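Local coordinates for protein succinate-semialdehyde dehydrogenase (NAD(P)(+)) (Marinobacter aquaeolei, PDB 3RH9) that probably oxidises succinate semialdehyde to succinate, using NAD+ or NADP+ as the electron acceptor, at residues Lys241-Thr246 with Leu253-Gly258; Arg343-Ala348 with Leu368-Thr373. All blocks are in the same frame, centred on the assembly; numbering follows the deposited sequence.

Contact 1: residues Lys241-Thr246 with Leu253-Gly258; sequences KLIVDT and LALELG
Leu253 and Leu255 both project from the strand toward helix 241-245 and meet Ile243 there. The side chains cross at a slant. Ile243 CG1 lies anti to its own carbonyl carbon (chi1 -59°), and the extended chain beyond it carries the terminal methyl to the strand. Ile243 CD1 reaches Leu255 CD1 at 3.6 Å, and Ile243 CG1 sits 4.0 Å from Leu253 CD1. Leu253 also turns its branched end to Thr246. Thr246 OG1 lies 3.6 Å from Leu253 CD1 and 3.8 Å from Leu253 CD2. Thr246 OG1 donates to Leu242 O over 2.7 Å, with the donor tilted 30° from the carbonyl plane. The bond probably helps hold the Thr246 side chain in this rotation, and it satisfies the buried hydroxyl beside apolar carbons. The contact is buried, and Ile243 also packs on Ile243 of the second subunit. Glu256, the predicted active-site residue, follows Leu255 on the strand but does not touch the helix segment. The short helix and strand segments run nearly antiparallel, at 167°. This is the helix-to-second-strand packing of a beta-alpha-beta unit, made by strand 229-233, helix 236-245 and strand 252-256, in the Rossmann-like coenzyme-binding domain of aldehyde dehydrogenases.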
loop_
_atom_site.group_PDB
_atom_site.type_symbol
_atom_site.label_atom_id
_atom_site.label_comp_id
_atom_site.label_asym_id
_atom_site.label_seq_id
_atom_site.Cartn_x
_atom_site.Cartn_y
_atom_site.Cartn_z
ATOM N N LYS A 241 -9.395 -6.954 10.314
ATOM C CA LYS A 241 -10.751 -7.211 9.874
ATOM C C LYS A 241 -11.061 -6.313 8.700
ATOM O O LYS A 241 -11.752 -6.718 7.761
ATOM C CB LYS A 241 -11.747 -6.981 11.004
ATOM C CG LYS A 241 -13.067 -7.724 10.793
ATOM C CD LYS A 241 -14.207 -7.106 11.616
ATOM C CE LYS A 241 -15.426 -8.001 11.645
ATOM N NZ LYS A 241 -15.838 -8.388 10.277
ATOM N N LEU A 242 -10.535 -5.094 8.743
ATOM C CA LEU A 242 -10.712 -4.179 7.629
ATOM C C LEU A 242 -10.090 -4.749 6.374
ATOM O O LEU A 242 -10.640 -4.611 5.277
ATOM C CB LEU A 242 -10.055 -2.841 7.919
ATOM C CG LEU A 242 -10.797 -1.901 8.849
ATOM C CD1 LEU A 242 -10.162 -0.509 8.731
ATOM C CD2 LEU A 242 -12.277 -1.893 8.480
ATOM N N ILE A 243 -8.924 -5.363 6.531
ATOM C CA ILE A 243 -8.216 -5.871 5.378
ATOM C C ILE A 243 -9.091 -6.912 4.717
ATOM O O ILE A 243 -9.345 -6.853 3.525
ATOM C CB ILE A 243 -6.836 -6.463 5.757
ATOM C CG1 ILE A 243 -5.956 -5.411 6.430
ATOM C CG2 ILE A 243 -6.125 -7.033 4.537
ATOM C CD1 ILE A 243 -4.650 -5.955 6.874
ATOM N N VAL A 244 -9.580 -7.849 5.516
ATOM C CA VAL A 244 -10.445 -8.905 5.032
ATOM C C VAL A 244 -11.726 -8.347 4.426
ATOM O O VAL A 244 -12.145 -8.755 3.348
ATOM C CB VAL A 244 -10.808 -9.871 6.178
ATOM C CG1 VAL A 244 -12.024 -10.767 5.798
ATOM C CG2 VAL A 244 -9.595 -10.699 6.586
ATOM N N ASP A 245 -12.356 -7.412 5.120
ATOM C CA ASP A 245 -13.652 -6.909 4.681
ATOM C C ASP A 245 -13.567 -5.996 3.471
ATOM O O ASP A 245 -14.599 -5.643 2.906
ATOM C CB ASP A 245 -14.383 -6.198 5.827
ATOM C CG ASP A 245 -14.932 -7.168 6.861
ATOM O OD1 ASP A 245 -15.211 -8.343 6.512
ATOM O OD2 ASP A 245 -15.085 -6.761 8.031
ATOM N N THR A 246 -12.365 -5.589 3.071
ATOM C CA THR A 246 -12.262 -4.755 1.874
ATOM C C THR A 246 -11.526 -5.437 0.748
ATOM O O THR A 246 -11.208 -4.798 -0.253
ATOM C CB THR A 246 -11.556 -3.419 2.129
ATOM O OG1 THR A 246 -10.319 -3.663 2.808
ATOM C CG2 THR A 246 -12.431 -2.475 2.961
ATOM N N LEU A 253 -5.673 0.769 1.348
ATOM C CA LEU A 253 -5.682 1.008 2.801
ATOM C C LEU A 253 -4.393 1.644 3.325
ATOM O O LEU A 253 -3.302 1.296 2.900
ATOM C CB LEU A 253 -5.928 -0.293 3.565
ATOM C CG LEU A 253 -7.103 -1.176 3.141
ATOM C CD1 LEU A 253 -7.013 -2.566 3.810
ATOM C CD2 LEU A 253 -8.421 -0.490 3.458
ATOM N N ALA A 254 -4.533 2.596 4.234
ATOM C CA ALA A 254 -3.405 3.025 5.058
ATOM C C ALA A 254 -3.706 2.569 6.469
ATOM O O ALA A 254 -4.786 2.839 6.994
ATOM C CB ALA A 254 -3.210 4.534 5.017
ATOM N N LEU A 255 -2.750 1.871 7.077
ATOM C CA LEU A 255 -2.977 1.233 8.372
ATOM C C LEU A 255 -1.874 1.568 9.353
ATOM O O LEU A 255 -0.692 1.265 9.132
ATOM C CB LEU A 255 -3.079 -0.284 8.223
ATOM C CG LEU A 255 -4.211 -0.862 7.379
ATOM C CD1 LEU A 255 -4.172 -2.381 7.418
ATOM C CD2 LEU A 255 -5.533 -0.341 7.867
ATOM N N GLU A 256 -2.270 2.211 10.442
ATOM C CA GLU A 256 -1.354 2.442 11.532
ATOM C C GLU A 256 -1.919 1.707 12.735
ATOM O O GLU A 256 -2.869 2.167 13.365
ATOM C CB GLU A 256 -1.215 3.929 11.803
ATOM C CG GLU A 256 0.097 4.270 12.471
ATOM C CD GLU A 256 0.174 5.721 12.897
ATOM O OE1 GLU A 256 0.158 5.985 14.134
ATOM O OE2 GLU A 256 0.240 6.592 11.987
ATOM N N LEU A 257 -1.351 0.551 13.039
ATOM C CA LEU A 257 -1.941 -0.315 14.036
ATOM C C LEU A 257 -1.079 -0.415 15.304
ATOM O O LEU A 257 -0.376 0.532 15.663
ATOM C CB LEU A 257 -2.192 -1.688 13.420
ATOM C CG LEU A 257 -2.869 -1.712 12.042
ATOM C CD1 LEU A 257 -2.755 -3.100 11.391
ATOM C CD2 LEU A 257 -4.330 -1.274 12.112
ATOM N N GLY A 258 -1.125 -1.561 15.979
ATOM C CA GLY A 258 -0.391 -1.736 17.222
ATOM C C GLY A 258 1.124 -1.705 17.081
ATOM O O GLY A 258 1.666 -1.811 15.972
#

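Contact 2: residues Arg343-Ala348 with Leu368-Thr373; sequences RHLQDA and LFFPPT
Leu345 makes the apolar contact through its two methyls, each with its own partner. Leu345 CD2 approaches the edge of the Phe370 ring, near the ring plane, and lies 3.9 Å from Phe370 CZ. Leu345 CD1 meets Thr373 CG2 tip to tip, also at 3.9 Å. With CG anti to the backbone N (chi1 -170°), Leu345 extends from the helix and its fork faces both partners. Phe338 of the same helix meets the Phe370 ring at a steep angle, and Leu393 packs on both Leu345 and Thr373. Helix 335-350 thus lies against the loop that enters strand 373-376, near one margin of the mixed sheet in the catalytic domain of the aldehyde dehydrogenase fold. The side-chain hydrogen bond of the loop is local. Thr373 OG1 donates to Pro371 O over 2.8 Å, from above the carbonyl plane, and so bridges back across Pro372. Replacing Thr373 with alanine removes both the hydroxyl and the methyl, which would probably leave Pro371 O without this donor and open a gap beside Leu345 CD1. Charged and polar groups lie on another side of the helix. The Arg343 guanidinium lies at the edge of the His344 ring, with CZ in the ring plane. Glu387 OE1 forms a salt bridge with Arg343 NH2 and accepts a hydrogen bond from His344 NE2.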
loop_
_atom_site.group_PDB
_atom_site.type_symbol
_atom_site.label_atom_id
_atom_site.label_comp_id
_atom_site.label_asym_id
_atom_site.label_seq_id
_atom_site.Cartn_x
_atom_site.Cartn_y
_atom_site.Cartn_z
ATOM N N ARG A 343 -2.960 -6.186 35.239
ATOM C CA ARG A 343 -2.624 -7.577 34.983
ATOM C C ARG A 343 -1.162 -7.806 34.559
ATOM O O ARG A 343 -0.558 -8.816 34.926
ATOM C CB ARG A 343 -3.596 -8.164 33.955
ATOM C CG ARG A 343 -3.177 -9.509 33.464
ATOM C CD ARG A 343 -4.172 -10.125 32.526
ATOM N NE ARG A 343 -4.275 -9.455 31.231
ATOM C CZ ARG A 343 -3.371 -9.534 30.255
ATOM N NH1 ARG A 343 -2.250 -10.219 30.423
ATOM N NH2 ARG A 343 -3.584 -8.903 29.105
ATOM N N HIS A 344 -0.605 -6.867 33.789
ATOM C CA HIS A 344 0.808 -6.897 33.404
ATOM C C HIS A 344 1.680 -6.590 34.583
ATOM O O HIS A 344 2.812 -7.058 34.657
ATOM C CB HIS A 344 1.122 -5.868 32.320
ATOM C CG HIS A 344 0.648 -6.262 30.959
ATOM N ND1 HIS A 344 1.134 -5.685 29.807
ATOM C CD2 HIS A 344 -0.265 -7.181 30.565
ATOM C CE1 HIS A 344 0.536 -6.226 28.762
ATOM N NE2 HIS A 344 -0.316 -7.136 29.194
ATOM N N LEU A 345 1.189 -5.772 35.499
ATOM C CA LEU A 345 1.974 -5.533 36.700
ATOM C C LEU A 345 2.008 -6.813 37.558
ATOM O O LEU A 345 3.062 -7.330 37.895
ATOM C CB LEU A 345 1.420 -4.350 37.475
ATOM C CG LEU A 345 2.331 -3.897 38.611
ATOM C CD1 LEU A 345 3.725 -3.604 38.097
ATOM C CD2 LEU A 345 1.732 -2.691 39.305
ATOM N N GLN A 346 0.837 -7.341 37.870
ATOM C CA GLN A 346 0.745 -8.588 38.590
ATOM C C GLN A 346 1.612 -9.688 37.968
ATOM O O GLN A 346 2.322 -10.419 38.672
ATOM C CB GLN A 346 -0.710 -9.045 38.650
ATOM C CG GLN A 346 -0.948 -10.061 39.738
ATOM C CD GLN A 346 -0.619 -9.505 41.113
ATOM O OE1 GLN A 346 -1.294 -8.591 41.617
ATOM N NE2 GLN A 346 0.427 -10.045 41.725
ATOM N N ASP A 347 1.527 -9.824 36.649
ATOM C CA ASP A 347 2.187 -10.924 35.965
ATOM C C ASP A 347 3.688 -10.806 36.126
ATOM O O ASP A 347 4.373 -11.795 36.364
ATOM C CB ASP A 347 1.830 -10.925 34.490
ATOM C CG ASP A 347 2.588 -11.974 33.711
ATOM O OD1 ASP A 347 2.280 -13.180 33.852
ATOM O OD2 ASP A 347 3.487 -11.588 32.938
ATOM N N ALA A 348 4.194 -9.585 36.004
ATOM C CA ALA A 348 5.612 -9.339 36.151
ATOM C C ALA A 348 6.116 -9.737 37.542
ATOM O O ALA A 348 7.166 -10.377 37.678
ATOM C CB ALA A 348 5.919 -7.882 35.876
ATOM N N LEU A 368 -9.624 5.106 37.736
ATOM C CA LEU A 368 -8.879 4.679 36.576
ATOM C C LEU A 368 -7.474 5.237 36.704
ATOM O O LEU A 368 -6.683 5.181 35.755
ATOM C CB LEU A 368 -9.545 5.179 35.303
ATOM C CG LEU A 368 -10.899 4.509 35.075
ATOM C CD1 LEU A 368 -11.537 4.943 33.768
ATOM C CD2 LEU A 368 -10.705 3.011 35.110
ATOM N N PHE A 369 -7.163 5.771 37.886
ATOM C CA PHE A 369 -5.843 6.359 38.121
ATOM C C PHE A 369 -4.791 5.295 38.406
ATOM O O PHE A 369 -4.876 4.542 39.380
ATOM C CB PHE A 369 -5.870 7.404 39.242
ATOM C CG PHE A 369 -6.861 8.504 39.021
ATOM C CD1 PHE A 369 -6.511 9.630 38.302
ATOM C CD2 PHE A 369 -8.146 8.411 39.541
ATOM C CE1 PHE A 369 -7.439 10.661 38.090
ATOM C CE2 PHE A 369 -9.073 9.426 39.349
ATOM C CZ PHE A 369 -8.721 10.556 38.614
ATOM N N PHE A 370 -3.796 5.230 37.537
ATOM C CA PHE A 370 -2.729 4.272 37.702
ATOM C C PHE A 370 -1.406 5.010 37.816
ATOM O O PHE A 370 -1.021 5.756 36.924
ATOM C CB PHE A 370 -2.716 3.308 36.527
ATOM C CG PHE A 370 -1.981 2.037 36.801
ATOM C CD1 PHE A 370 -0.608 2.040 36.958
ATOM C CD2 PHE A 370 -2.666 0.834 36.894
ATOM C CE1 PHE A 370 0.066 0.872 37.210
ATOM C CE2 PHE A 370 -1.991 -0.337 37.142
ATOM C CZ PHE A 370 -0.622 -0.319 37.304
ATOM N N PRO A 371 -0.705 4.792 38.930
ATOM C CA PRO A 371 0.528 5.482 39.313
ATOM C C PRO A 371 1.720 5.071 38.456
ATOM O O PRO A 371 1.856 3.908 38.103
ATOM C CB PRO A 371 0.763 4.995 40.747
ATOM C CG PRO A 371 -0.484 4.271 41.145
ATOM C CD PRO A 371 -1.071 3.754 39.899
ATOM N N PRO A 372 2.602 6.018 38.145
ATOM C CA PRO A 372 3.778 5.663 37.366
ATOM C C PRO A 372 4.563 4.590 38.096
ATOM O O PRO A 372 4.870 4.780 39.260
ATOM C CB PRO A 372 4.559 6.973 37.324
ATOM C CG PRO A 372 3.539 8.024 37.547
ATOM C CD PRO A 372 2.596 7.438 38.518
ATOM N N THR A 373 4.873 3.492 37.414
ATOM C CA THR A 373 5.468 2.316 38.030
ATOM C C THR A 373 6.679 1.826 37.263
ATOM O O THR A 373 6.754 1.970 36.042
ATOM C CB THR A 373 4.467 1.162 38.069
ATOM O OG1 THR A 373 3.277 1.584 38.739
ATOM C CG2 THR A 373 5.052 -0.006 38.805
#

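Contact 1 and contact 2 follow one another along the chain, and contact 1 closes before contact 2 opens. Their centres are 30 Å apart. The nearest atoms are about 12 Å apart, so the two do not touch. They belong to different sheets. Contact 1 lies on the sheet that holds strand 252-256, whereas contact 2 leads into strand 373-376 of the other sheet. Only contact 1 includes the predicted active-site residue, Glu256, and contact 2 is remote from that site. They also differ in the assembly. The second subunit packs against segments of contact 1, but no other protein chain touches those of contact 2.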